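Local coordinates for alpha-14 giardin (Giardia lamblia, PDB 3CHJ), which binds calcium and, in a calcium-dependent way, phospholipid, and may serve as a calcium-regulated structural element linking the lipid bilayer to the underlying axoneme, at residues Thr162-Leu165 and Glu166-Leu169; Asp200-Gln203 and Leu204-Tyr208; Arg37-Pro41 and Asn42-Asn46; Asp70-Ser73 and Leu74-Leu78. All blocks are in the same frame, centred on the assembly; numbering follows the deposited sequence.

Four short local contacts, three within helices and one at a helix start, lie in two distant parts of a mainly helical annexin molecule. In sequence, interaction 3 comes first, at the turn between helices 31-38 and 41-55; interaction 4 follows on helix 69-78, interaction 1 on helix 162-177 and interaction 2 on helix 198-211. They fall into two pairs. Interactions 3 and 4, with centres about 14 Å apart, meet where L44 CD1 packs on the carbonyl oxygen of L78. Interactions 1 and 2, about 10 Å apart, join through E166 and M207, L165 and Q203, and a probable hydrogen bond from Q203 to T162. About 37 to 44 Å separates the pairs' centres, so each illustrates local helix packing in a different part of the molecule.

Interaction 1: Thr162-Leu165 and Glu166-Leu169; sequences THEL and EEDL
T162 and E166 open the series of i to i+4 backbone bonds that starts helix 162-177: E166 N reaches T162 O at 2.8 Å, and L169 N reaches L165 O at the same length of 2.8 Å. E167 to H163 and D168 to E164 complete the set. Further along, this helix of the annexin fold also carries A175, a residue of the calcium site. Two of the acidic side chains, D168 and E164, have polar partners outside this turn. D168 forms a salt bridge with R191 and a hydrogen bond with the hydroxyl of Y196, while E164 OE1 accepts the backbone N-H of D161, just ahead of the helix, consistent with one half of a capping box.

Further out, E167 lays its chain over H163. Its CG sits above one face of the imidazole, offset toward the rim, 4.2 Å from the ring centroid in a CH-pi contact, and its carboxylate is turned 38° from the ring plane, with CD 3.5 Å from H163 NE2. E166 instead bends at its second torsion (chi2 -78°), which sets it alongside T162 with OE2 4.1 Å from the methyl CG2. L165 and L169 turn to the buried side and pack on helix 198-211.

E164, E166, E167 and D168 gather four acidic groups within the first two turns, where the positive end of the helix dipole would probably favour them; the carboxylate beside H163 could likewise favour a protonated imidazole.

Interaction 2: Asp200-Gln203 and Leu204-Tyr208; sequences DFRQ and LHKMY
Q203 and M207 form the close-packed part of this helical turn. M207 N bonds to Q203 O at 2.8 Å, and M207 CG rests 3.2 Å from that same oxygen. The thioether then comes across the glutamine: SD lies 3.7 Å from Q203 CG and 3.8 Å from Q203 NE2. Two torsions bring the chains together, since Q203 swings CG opposite its own backbone nitrogen (chi1 -173°) and runs on extended, whereas M207 curls at its last torsion (chi3 59°). The amide nitrogen of Q203 also reaches T162 OG1, and M207 packs on E166, so this flank is pressed against helix 162-177.

The turn belongs to helix 198-211 of the annexin fold, in which every neighbour is another helix or a connecting loop. F201 and L204 are buried on I192 of helix 186-195, F201 also touching L217, and D200 OD2 takes the backbone N-H of R160.

Along the neighbouring, more open flank the contact is looser. R202 and K206 run side by side in the same direction, and R202 NH2 stays 4.1 Å from K206 NZ, two like charges with K206 facing solvent. Y241 gathers both: its carbonyl oxygen accepts R202 NH1, its hydroxyl bonds K206 NZ, and its ring meets the guanidinium in a cation-pi contact. H205 stacks on that same ring and bonds through ND1 to H237, while its CB is 3.4 Å from R202 O.

Interaction 3: Arg37-Pro41 and Asn42-Asn46; sequences RSYPP and NQLRN
P40 and L44 are tied through the N-terminal end of helix 41-55, a proline-rich helix start in which P40 occupies the N-cap and P41 the first turn, where the lack of an amide hydrogen costs nothing. Just before it, Y39 is the first residue to leave helix 31-38, so the two helices are joined by a very short connection.

N42 follows P41 into the helix, its CB resting 3.7 Å from P41 C. Q43 comes next and leans back over the turn. Its N-H makes a weak bond to P40 O at 3.0 Å, and its chain runs extended beyond CG, so that Q43 CG lies 3.7 Å from P40 CG. The Q43 and Y39 side chains cross at about a right angle, their amide and ring planes 34° apart, with Q43 OE1 3.6 Å from Y39 CD1. That amide is anchored by the last modelled residues of the chain: OE1 accepts M321 N and NE2 meets S320 OG.

L44, the buried member, gives P40 O its second and straighter bond, with L44 N 3.1 Å away, so one carbonyl receives two successive N-H groups, the first only weakly. L44 CD1 lies near Y39 O and L44 CD2 3.9 Å from Y39 CB. R45 then takes up the regular helical pattern: R45 N bonds to P41 O at 2.9 Å, with an angle of 163° at the hydrogen.

Interaction 4: Asp70-Ser73 and Leu74-Leu78; sequences DFES and LVLML
F71 and V75 set the geometry of this turn: the valine methyl CG2 stands over one face of the phenyl ring, 4.3 Å from its centroid and 27° off the normal, a CH-pi contact whose nearest atom is F71 CE1 at 3.8 Å. The ring reaches this place because it swings beside the carbonyl carbon of F71 (chi1 -171°), which carries it along the helix toward V75. L74 approaches differently, with CD2 at the edge of the ring near its plane, 4.3 Å from F71 CD1. The phenyl is thus held from above and from its rim by successive residues.

Round the helix, E72 and L76 run side by side in the same direction, the leucine CD1 being 3.6 Å from E72 OE2, and both lean on L63 of helix 59-64. S73 takes its polar end back to K69 O, while M77 CG lies 3.3 Å from the oxygen of S73. Beneath these side chains i to i+4 backbone bonds run from D70-L74 to S73-M77; at L78 the bond to L74 O is weak and V75 O is a second acceptor.

Outside the turn, F71 and L74 pack on helix 301-310, M77 on helix 262-272, and L78 on helix 31-38. A helix packed between N-terminal helices and helices 262-272 and 301-310, which lie in the fourth annexin repeat, is consistent with the annexin fold, whose ring of repeats brings the two ends of the sequence together.

Interaction 1: Thr162-Leu165 and Glu166-Leu169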
loop_
_atom_site.group_PDB
_atom_site.type_symbol
_atom_site.label_atom_id
_atom_site.label_comp_id
_atom_site.label_asym_id
_atom_site.label_seq_id
_atom_site.Cartn_x
_atom_site.Cartn_y
_atom_site.Cartn_z
ATOM N N THR A 162 -14.128 0.044 -26.005
ATOM C CA THR A 162 -13.643 -1.291 -26.317
ATOM C C THR A 162 -12.653 -1.306 -27.487
ATOM O O THR A 162 -11.694 -2.073 -27.478
ATOM C CB THR A 162 -14.814 -2.265 -26.533
ATOM O OG1 THR A 162 -15.626 -2.264 -25.354
ATOM C CG2 THR A 162 -14.332 -3.679 -26.805
ATOM N N HIS A 163 -12.870 -0.451 -28.495
ATOM C CA HIS A 163 -11.938 -0.365 -29.630
ATOM C C HIS A 163 -10.504 -0.055 -29.193
ATOM O O HIS A 163 -9.557 -0.678 -29.675
ATOM C CB HIS A 163 -12.404 0.659 -30.683
ATOM C CG HIS A 163 -11.474 0.788 -31.860
ATOM N ND1 HIS A 163 -11.366 -0.181 -32.834
ATOM C CD2 HIS A 163 -10.606 1.768 -32.211
ATOM C CE1 HIS A 163 -10.469 0.193 -33.731
ATOM N NE2 HIS A 163 -9.993 1.373 -33.377
ATOM N N GLU A 164 -10.363 0.903 -28.283
ATOM C CA GLU A 164 -9.044 1.282 -27.778
ATOM C C GLU A 164 -8.409 0.125 -27.011
ATOM O O GLU A 164 -7.215 -0.114 -27.132
ATOM C CB GLU A 164 -9.146 2.530 -26.901
ATOM C CG GLU A 164 -9.664 3.768 -27.643
ATOM C CD GLU A 164 -10.021 4.919 -26.706
ATOM O OE1 GLU A 164 -11.196 5.022 -26.250
ATOM O OE2 GLU A 164 -9.121 5.738 -26.437
ATOM N N LEU A 165 -9.229 -0.610 -26.269
ATOM C CA LEU A 165 -8.746 -1.791 -25.551
ATOM C C LEU A 165 -8.280 -2.864 -26.508
ATOM O O LEU A 165 -7.242 -3.481 -26.276
ATOM C CB LEU A 165 -9.800 -2.344 -24.593
ATOM C CG LEU A 165 -9.780 -1.835 -23.152
ATOM C CD1 LEU A 165 -9.905 -0.330 -23.099
ATOM C CD2 LEU A 165 -10.901 -2.500 -22.355
ATOM N N GLU A 166 -9.038 -3.093 -27.587
ATOM C CA GLU A 166 -8.613 -4.054 -28.608
ATOM C C GLU A 166 -7.260 -3.678 -29.223
ATOM O O GLU A 166 -6.404 -4.545 -29.422
ATOM C CB GLU A 166 -9.669 -4.216 -29.712
ATOM C CG GLU A 166 -11.039 -4.722 -29.241
ATOM C CD GLU A 166 -11.100 -6.232 -28.983
ATOM O OE1 GLU A 166 -10.064 -6.926 -29.128
ATOM O OE2 GLU A 166 -12.206 -6.719 -28.634
ATOM N N GLU A 167 -7.063 -2.387 -29.513
ATOM C CA GLU A 167 -5.799 -1.904 -30.061
ATOM C C GLU A 167 -4.645 -2.113 -29.082
ATOM O O GLU A 167 -3.593 -2.607 -29.466
ATOM C CB GLU A 167 -5.898 -0.420 -30.402
ATOM C CG GLU A 167 -6.843 -0.076 -31.545
ATOM C CD GLU A 167 -6.945 1.437 -31.759
ATOM O OE1 GLU A 167 -7.302 2.169 -30.807
ATOM O OE2 GLU A 167 -6.666 1.900 -32.888
ATOM N N ASP A 168 -4.851 -1.711 -27.827
ATOM C CA ASP A 168 -3.817 -1.876 -26.798
ATOM C C ASP A 168 -3.531 -3.338 -26.485
ATOM O O ASP A 168 -2.406 -3.682 -26.113
ATOM C CB ASP A 168 -4.206 -1.152 -25.516
ATOM C CG ASP A 168 -4.122 0.344 -25.653
ATOM O OD1 ASP A 168 -3.458 0.828 -26.610
ATOM O OD2 ASP A 168 -4.718 1.029 -24.798
ATOM N N LEU A 169 -4.537 -4.191 -26.650
ATOM C CA LEU A 169 -4.367 -5.630 -26.432
ATOM C C LEU A 169 -3.337 -6.208 -27.397
ATOM O O LEU A 169 -2.441 -6.968 -27.003
ATOM C CB LEU A 169 -5.713 -6.339 -26.606
ATOM C CG LEU A 169 -5.742 -7.828 -26.317
ATOM C CD1 LEU A 169 -5.246 -8.078 -24.893
ATOM C CD2 LEU A 169 -7.140 -8.328 -26.492
#

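Interaction 2: Asp200-Gln203 and Leu204-Tyr208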
loop_
_atom_site.group_PDB
_atom_site.type_symbol
_atom_site.label_atom_id
_atom_site.label_comp_id
_atom_site.label_asym_id
_atom_site.label_seq_id
_atom_site.Cartn_x
_atom_site.Cartn_y
_atom_site.Cartn_z
ATOM N N ASP A 200 -11.673 -0.730 -17.041
ATOM C CA ASP A 200 -10.995 -1.024 -18.312
ATOM C C ASP A 200 -9.838 -2.011 -18.166
ATOM O O ASP A 200 -9.614 -2.837 -19.049
ATOM C CB ASP A 200 -10.531 0.248 -19.009
ATOM C CG ASP A 200 -11.688 1.074 -19.543
ATOM O OD1 ASP A 200 -12.798 0.495 -19.667
ATOM O OD2 ASP A 200 -11.479 2.272 -19.844
ATOM N N PHE A 201 -9.092 -1.904 -17.066
ATOM C CA PHE A 201 -7.982 -2.825 -16.849
ATOM C C PHE A 201 -8.498 -4.257 -16.620
ATOM O O PHE A 201 -7.924 -5.237 -17.155
ATOM C CB PHE A 201 -7.081 -2.371 -15.690
ATOM C CG PHE A 201 -5.811 -3.143 -15.615
ATOM C CD1 PHE A 201 -4.725 -2.788 -16.403
ATOM C CD2 PHE A 201 -5.736 -4.290 -14.816
ATOM C CE1 PHE A 201 -3.531 -3.526 -16.352
ATOM C CE2 PHE A 201 -4.563 -5.048 -14.772
ATOM C CZ PHE A 201 -3.458 -4.661 -15.544
ATOM N N ARG A 202 -9.578 -4.372 -15.844
ATOM C CA ARG A 202 -10.196 -5.676 -15.620
ATOM C C ARG A 202 -10.675 -6.259 -16.950
ATOM O O ARG A 202 -10.421 -7.431 -17.237
ATOM C CB ARG A 202 -11.315 -5.594 -14.590
ATOM C CG ARG A 202 -10.788 -5.422 -13.159
ATOM C CD ARG A 202 -11.890 -5.242 -12.136
ATOM N NE ARG A 202 -12.897 -6.311 -12.215
ATOM C CZ ARG A 202 -12.746 -7.535 -11.708
ATOM N NH1 ARG A 202 -11.621 -7.887 -11.088
ATOM N NH2 ARG A 202 -13.720 -8.430 -11.833
ATOM N N GLN A 203 -11.280 -5.417 -17.780
ATOM C CA GLN A 203 -11.747 -5.859 -19.095
ATOM C C GLN A 203 -10.568 -6.343 -19.931
ATOM O O GLN A 203 -10.610 -7.438 -20.502
ATOM C CB GLN A 203 -12.530 -4.741 -19.795
ATOM C CG GLN A 203 -13.207 -5.140 -21.089
ATOM C CD GLN A 203 -13.981 -4.000 -21.720
ATOM O OE1 GLN A 203 -14.421 -3.068 -21.041
ATOM N NE2 GLN A 203 -14.130 -4.060 -23.048
ATOM N N LEU A 204 -9.500 -5.538 -19.996
ATOM C CA LEU A 204 -8.304 -5.906 -20.755
ATOM C C LEU A 204 -7.699 -7.247 -20.282
ATOM O O LEU A 204 -7.285 -8.076 -21.087
ATOM C CB LEU A 204 -7.249 -4.789 -20.674
ATOM C CG LEU A 204 -6.053 -4.990 -21.614
ATOM C CD1 LEU A 204 -6.423 -4.664 -23.085
ATOM C CD2 LEU A 204 -4.860 -4.154 -21.130
ATOM N N HIS A 205 -7.623 -7.430 -18.960
ATOM C CA HIS A 205 -7.148 -8.680 -18.368
ATOM C C HIS A 205 -7.933 -9.871 -18.900
ATOM O O HIS A 205 -7.334 -10.857 -19.339
ATOM C CB HIS A 205 -7.226 -8.585 -16.843
ATOM C CG HIS A 205 -6.964 -9.872 -16.114
ATOM N ND1 HIS A 205 -5.890 -10.036 -15.264
ATOM C CD2 HIS A 205 -7.670 -11.028 -16.050
ATOM C CE1 HIS A 205 -5.940 -11.241 -14.717
ATOM N NE2 HIS A 205 -7.006 -11.866 -15.185
ATOM N N LYS A 206 -9.260 -9.749 -18.887
ATOM C CA LYS A 206 -10.136 -10.843 -19.349
ATOM C C LYS A 206 -10.069 -11.027 -20.867
ATOM O O LYS A 206 -10.067 -12.162 -21.363
ATOM C CB LYS A 206 -11.572 -10.613 -18.889
ATOM C CG LYS A 206 -11.738 -10.591 -17.379
ATOM C CD LYS A 206 -13.158 -10.208 -16.980
ATOM C CE LYS A 206 -13.272 -10.016 -15.472
ATOM N NZ LYS A 206 -13.239 -11.318 -14.768
ATOM N N MET A 207 -9.996 -9.917 -21.596
ATOM C CA MET A 207 -9.813 -9.950 -23.053
ATOM C C MET A 207 -8.543 -10.661 -23.479
ATOM O O MET A 207 -8.519 -11.333 -24.510
ATOM C CB MET A 207 -9.829 -8.537 -23.648
ATOM C CG MET A 207 -11.190 -7.864 -23.588
ATOM S SD MET A 207 -11.106 -6.110 -24.024
ATOM C CE MET A 207 -10.447 -6.111 -25.687
ATOM N N TYR A 208 -7.468 -10.493 -22.706
ATOM C CA TYR A 208 -6.188 -11.091 -23.019
ATOM C C TYR A 208 -6.315 -12.611 -22.923
ATOM O O TYR A 208 -5.929 -13.336 -23.840
ATOM C CB TYR A 208 -5.111 -10.516 -22.062
ATOM C CG TYR A 208 -3.712 -10.976 -22.390
ATOM C CD1 TYR A 208 -2.857 -10.195 -23.175
ATOM C CD2 TYR A 208 -3.229 -12.200 -21.924
ATOM C CE1 TYR A 208 -1.556 -10.615 -23.471
ATOM C CE2 TYR A 208 -1.957 -12.630 -22.209
ATOM C CZ TYR A 208 -1.111 -11.844 -23.004
ATOM O OH TYR A 208 0.167 -12.270 -23.284
#

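Interaction 3: Arg37-Pro41 and Asn42-Asn46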
loop_
_atom_site.group_PDB
_atom_site.type_symbol
_atom_site.label_atom_id
_atom_site.label_comp_id
_atom_site.label_asym_id
_atom_site.label_seq_id
_atom_site.Cartn_x
_atom_site.Cartn_y
_atom_site.Cartn_z
ATOM N N ARG A 37 -8.876 -0.645 15.074
ATOM C CA ARG A 37 -9.875 -1.379 14.289
ATOM C C ARG A 37 -11.303 -0.913 14.570
ATOM O O ARG A 37 -12.206 -1.178 13.765
ATOM C CB ARG A 37 -9.796 -2.863 14.595
ATOM C CG ARG A 37 -8.525 -3.521 14.172
ATOM C CD ARG A 37 -8.518 -4.937 14.692
ATOM N NE ARG A 37 -9.235 -5.881 13.829
ATOM C CZ ARG A 37 -10.037 -6.856 14.258
ATOM N NH1 ARG A 37 -10.328 -6.989 15.552
ATOM N NH2 ARG A 37 -10.606 -7.676 13.380
ATOM N N SER A 38 -11.502 -0.272 15.728
ATOM C CA SER A 38 -12.856 0.030 16.247
ATOM C C SER A 38 -13.385 1.413 15.886
ATOM O O SER A 38 -14.594 1.653 15.986
ATOM C CB SER A 38 -12.875 -0.108 17.776
ATOM O OG SER A 38 -12.689 -1.450 18.152
ATOM N N TYR A 39 -12.499 2.331 15.504
ATOM C CA TYR A 39 -12.865 3.738 15.277
ATOM C C TYR A 39 -12.333 4.251 13.936
ATOM O O TYR A 39 -11.308 3.760 13.458
ATOM C CB TYR A 39 -12.327 4.640 16.395
ATOM C CG TYR A 39 -12.828 4.282 17.770
ATOM C CD1 TYR A 39 -14.088 4.711 18.208
ATOM C CD2 TYR A 39 -12.045 3.522 18.640
ATOM C CE1 TYR A 39 -14.544 4.380 19.482
ATOM C CE2 TYR A 39 -12.501 3.181 19.909
ATOM C CZ TYR A 39 -13.749 3.617 20.319
ATOM O OH TYR A 39 -14.181 3.259 21.592
ATOM N N PRO A 40 -13.031 5.230 13.333
ATOM C CA PRO A 40 -12.535 5.820 12.087
ATOM C C PRO A 40 -11.263 6.647 12.312
ATOM O O PRO A 40 -11.053 7.162 13.404
ATOM C CB PRO A 40 -13.693 6.720 11.631
ATOM C CG PRO A 40 -14.476 7.001 12.849
ATOM C CD PRO A 40 -14.322 5.815 13.754
ATOM N N PRO A 41 -10.393 6.750 11.292
ATOM C CA PRO A 41 -9.120 7.465 11.426
ATOM C C PRO A 41 -9.212 8.896 11.954
ATOM O O PRO A 41 -8.319 9.334 12.680
ATOM C CB PRO A 41 -8.567 7.446 9.996
ATOM C CG PRO A 41 -9.076 6.159 9.468
ATOM C CD PRO A 41 -10.500 6.100 9.975
ATOM N N ASN A 42 -10.271 9.623 11.606
ATOM C CA ASN A 42 -10.372 11.001 12.077
ATOM C C ASN A 42 -10.559 11.070 13.582
ATOM O O ASN A 42 -10.037 11.978 14.226
ATOM C CB ASN A 42 -11.470 11.776 11.337
ATOM C CG ASN A 42 -11.069 12.135 9.908
ATOM O OD1 ASN A 42 -9.916 12.514 9.631
ATOM N ND2 ASN A 42 -12.026 12.027 8.991
ATOM N N GLN A 43 -11.268 10.091 14.129
ATOM C CA GLN A 43 -11.456 9.998 15.578
ATOM C C GLN A 43 -10.174 9.549 16.272
ATOM O O GLN A 43 -9.872 9.997 17.384
ATOM C CB GLN A 43 -12.611 9.059 15.935
ATOM C CG GLN A 43 -13.953 9.560 15.420
ATOM C CD GLN A 43 -15.162 8.900 16.072
ATOM O OE1 GLN A 43 -15.057 7.913 16.801
ATOM N NE2 GLN A 43 -16.330 9.466 15.803
ATOM N N LEU A 44 -9.424 8.649 15.632
ATOM C CA LEU A 44 -8.131 8.231 16.185
ATOM C C LEU A 44 -7.147 9.400 16.233
ATOM O O LEU A 44 -6.397 9.553 17.201
ATOM C CB LEU A 44 -7.565 7.065 15.374
ATOM C CG LEU A 44 -8.405 5.780 15.373
ATOM C CD1 LEU A 44 -7.912 4.775 14.308
ATOM C CD2 LEU A 44 -8.449 5.124 16.771
ATOM N N ARG A 45 -7.143 10.227 15.186
ATOM C CA ARG A 45 -6.322 11.426 15.213
ATOM C C ARG A 45 -6.789 12.395 16.296
ATOM O O ARG A 45 -5.957 12.980 16.978
ATOM C CB ARG A 45 -6.251 12.118 13.852
ATOM C CG ARG A 45 -5.323 13.344 13.880
ATOM C CD ARG A 45 -5.352 14.116 12.579
ATOM N NE ARG A 45 -6.696 14.600 12.263
ATOM C CZ ARG A 45 -7.011 15.252 11.148
ATOM N NH1 ARG A 45 -6.079 15.495 10.240
ATOM N NH2 ARG A 45 -8.257 15.651 10.942
ATOM N N ASN A 46 -8.101 12.543 16.465
ATOM C CA ASN A 46 -8.586 13.415 17.533
ATOM C C ASN A 46 -8.115 12.929 18.894
ATOM O O ASN A 46 -7.653 13.725 19.721
ATOM C CB ASN A 46 -10.109 13.545 17.528
ATOM C CG ASN A 46 -10.604 14.482 18.632
ATOM O OD1 ASN A 46 -11.367 14.076 19.509
ATOM N ND2 ASN A 46 -10.117 15.728 18.620
#

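Interaction 4: Asp70-Ser73 and Leu74-Leu78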
loop_
_atom_site.group_PDB
_atom_site.type_symbol
_atom_site.label_atom_id
_atom_site.label_comp_id
_atom_site.label_asym_id
_atom_site.label_seq_id
_atom_site.Cartn_x
_atom_site.Cartn_y
_atom_site.Cartn_z
ATOM N N ASP A 70 9.375 -1.252 15.836
ATOM C CA ASP A 70 8.430 -1.775 14.824
ATOM C C ASP A 70 6.957 -1.521 15.187
ATOM O O ASP A 70 6.163 -1.001 14.379
ATOM C CB ASP A 70 8.698 -3.260 14.439
ATOM C CG ASP A 70 8.668 -4.260 15.626
ATOM O OD1 ASP A 70 8.390 -3.920 16.798
ATOM O OD2 ASP A 70 8.938 -5.456 15.329
ATOM N N PHE A 71 6.602 -1.878 16.411
ATOM C CA PHE A 71 5.236 -1.749 16.914
ATOM C C PHE A 71 4.832 -0.276 17.137
ATOM O O PHE A 71 3.693 0.120 16.808
ATOM C CB PHE A 71 5.115 -2.616 18.186
ATOM C CG PHE A 71 3.713 -2.775 18.723
ATOM C CD1 PHE A 71 2.615 -2.906 17.874
ATOM C CD2 PHE A 71 3.503 -2.834 20.089
ATOM C CE1 PHE A 71 1.329 -3.059 18.388
ATOM C CE2 PHE A 71 2.224 -2.979 20.613
ATOM C CZ PHE A 71 1.130 -3.098 19.751
ATOM N N GLU A 72 5.738 0.547 17.681
ATOM C CA GLU A 72 5.452 1.980 17.866
ATOM C C GLU A 72 5.147 2.648 16.517
ATOM O O GLU A 72 4.185 3.414 16.387
ATOM C CB GLU A 72 6.621 2.728 18.532
ATOM C CG GLU A 72 6.305 4.195 18.642
ATOM C CD GLU A 72 7.446 5.093 19.047
ATOM O OE1 GLU A 72 8.564 4.604 19.317
ATOM O OE2 GLU A 72 7.207 6.324 19.080
ATOM N N SER A 73 5.978 2.333 15.535
ATOM C CA SER A 73 5.836 2.905 14.195
ATOM C C SER A 73 4.496 2.507 13.595
ATOM O O SER A 73 3.773 3.343 13.030
ATOM C CB SER A 73 6.975 2.439 13.323
ATOM O OG SER A 73 8.175 3.052 13.797
ATOM N N LEU A 74 4.147 1.243 13.761
ATOM C CA LEU A 74 2.868 0.747 13.280
ATOM C C LEU A 74 1.700 1.489 13.909
ATOM O O LEU A 74 0.835 2.007 13.190
ATOM C CB LEU A 74 2.756 -0.763 13.562
ATOM C CG LEU A 74 1.416 -1.426 13.229
ATOM C CD1 LEU A 74 1.179 -1.363 11.687
ATOM C CD2 LEU A 74 1.458 -2.851 13.722
ATOM N N VAL A 75 1.676 1.557 15.244
ATOM C CA VAL A 75 0.575 2.236 15.945
ATOM C C VAL A 75 0.433 3.691 15.493
ATOM O O VAL A 75 -0.674 4.169 15.238
ATOM C CB VAL A 75 0.757 2.133 17.491
ATOM C CG1 VAL A 75 -0.218 3.026 18.230
ATOM C CG2 VAL A 75 0.581 0.682 17.930
ATOM N N LEU A 76 1.549 4.412 15.387
ATOM C CA LEU A 76 1.476 5.821 14.948
ATOM C C LEU A 76 0.878 5.946 13.549
ATOM O O LEU A 76 0.113 6.882 13.291
ATOM C CB LEU A 76 2.844 6.490 15.028
ATOM C CG LEU A 76 3.329 6.663 16.471
ATOM C CD1 LEU A 76 4.781 7.143 16.493
ATOM C CD2 LEU A 76 2.439 7.589 17.291
ATOM N N MET A 77 1.178 4.986 12.676
ATOM C CA MET A 77 0.632 5.008 11.310
ATOM C C MET A 77 -0.876 4.797 11.340
ATOM O O MET A 77 -1.606 5.307 10.473
ATOM C CB MET A 77 1.266 3.921 10.449
ATOM C CG MET A 77 2.719 4.147 10.052
ATOM S SD MET A 77 3.139 2.904 8.786
ATOM C CE MET A 77 4.945 3.033 8.736
ATOM N N LEU A 78 -1.339 4.037 12.323
ATOM C CA LEU A 78 -2.755 3.660 12.372
ATOM C C LEU A 78 -3.626 4.797 12.834
ATOM O O LEU A 78 -4.822 4.825 12.499
ATOM C CB LEU A 78 -2.967 2.456 13.293
ATOM C CG LEU A 78 -2.287 1.154 12.877
ATOM C CD1 LEU A 78 -2.425 0.136 14.007
ATOM C CD2 LEU A 78 -2.874 0.616 11.556
#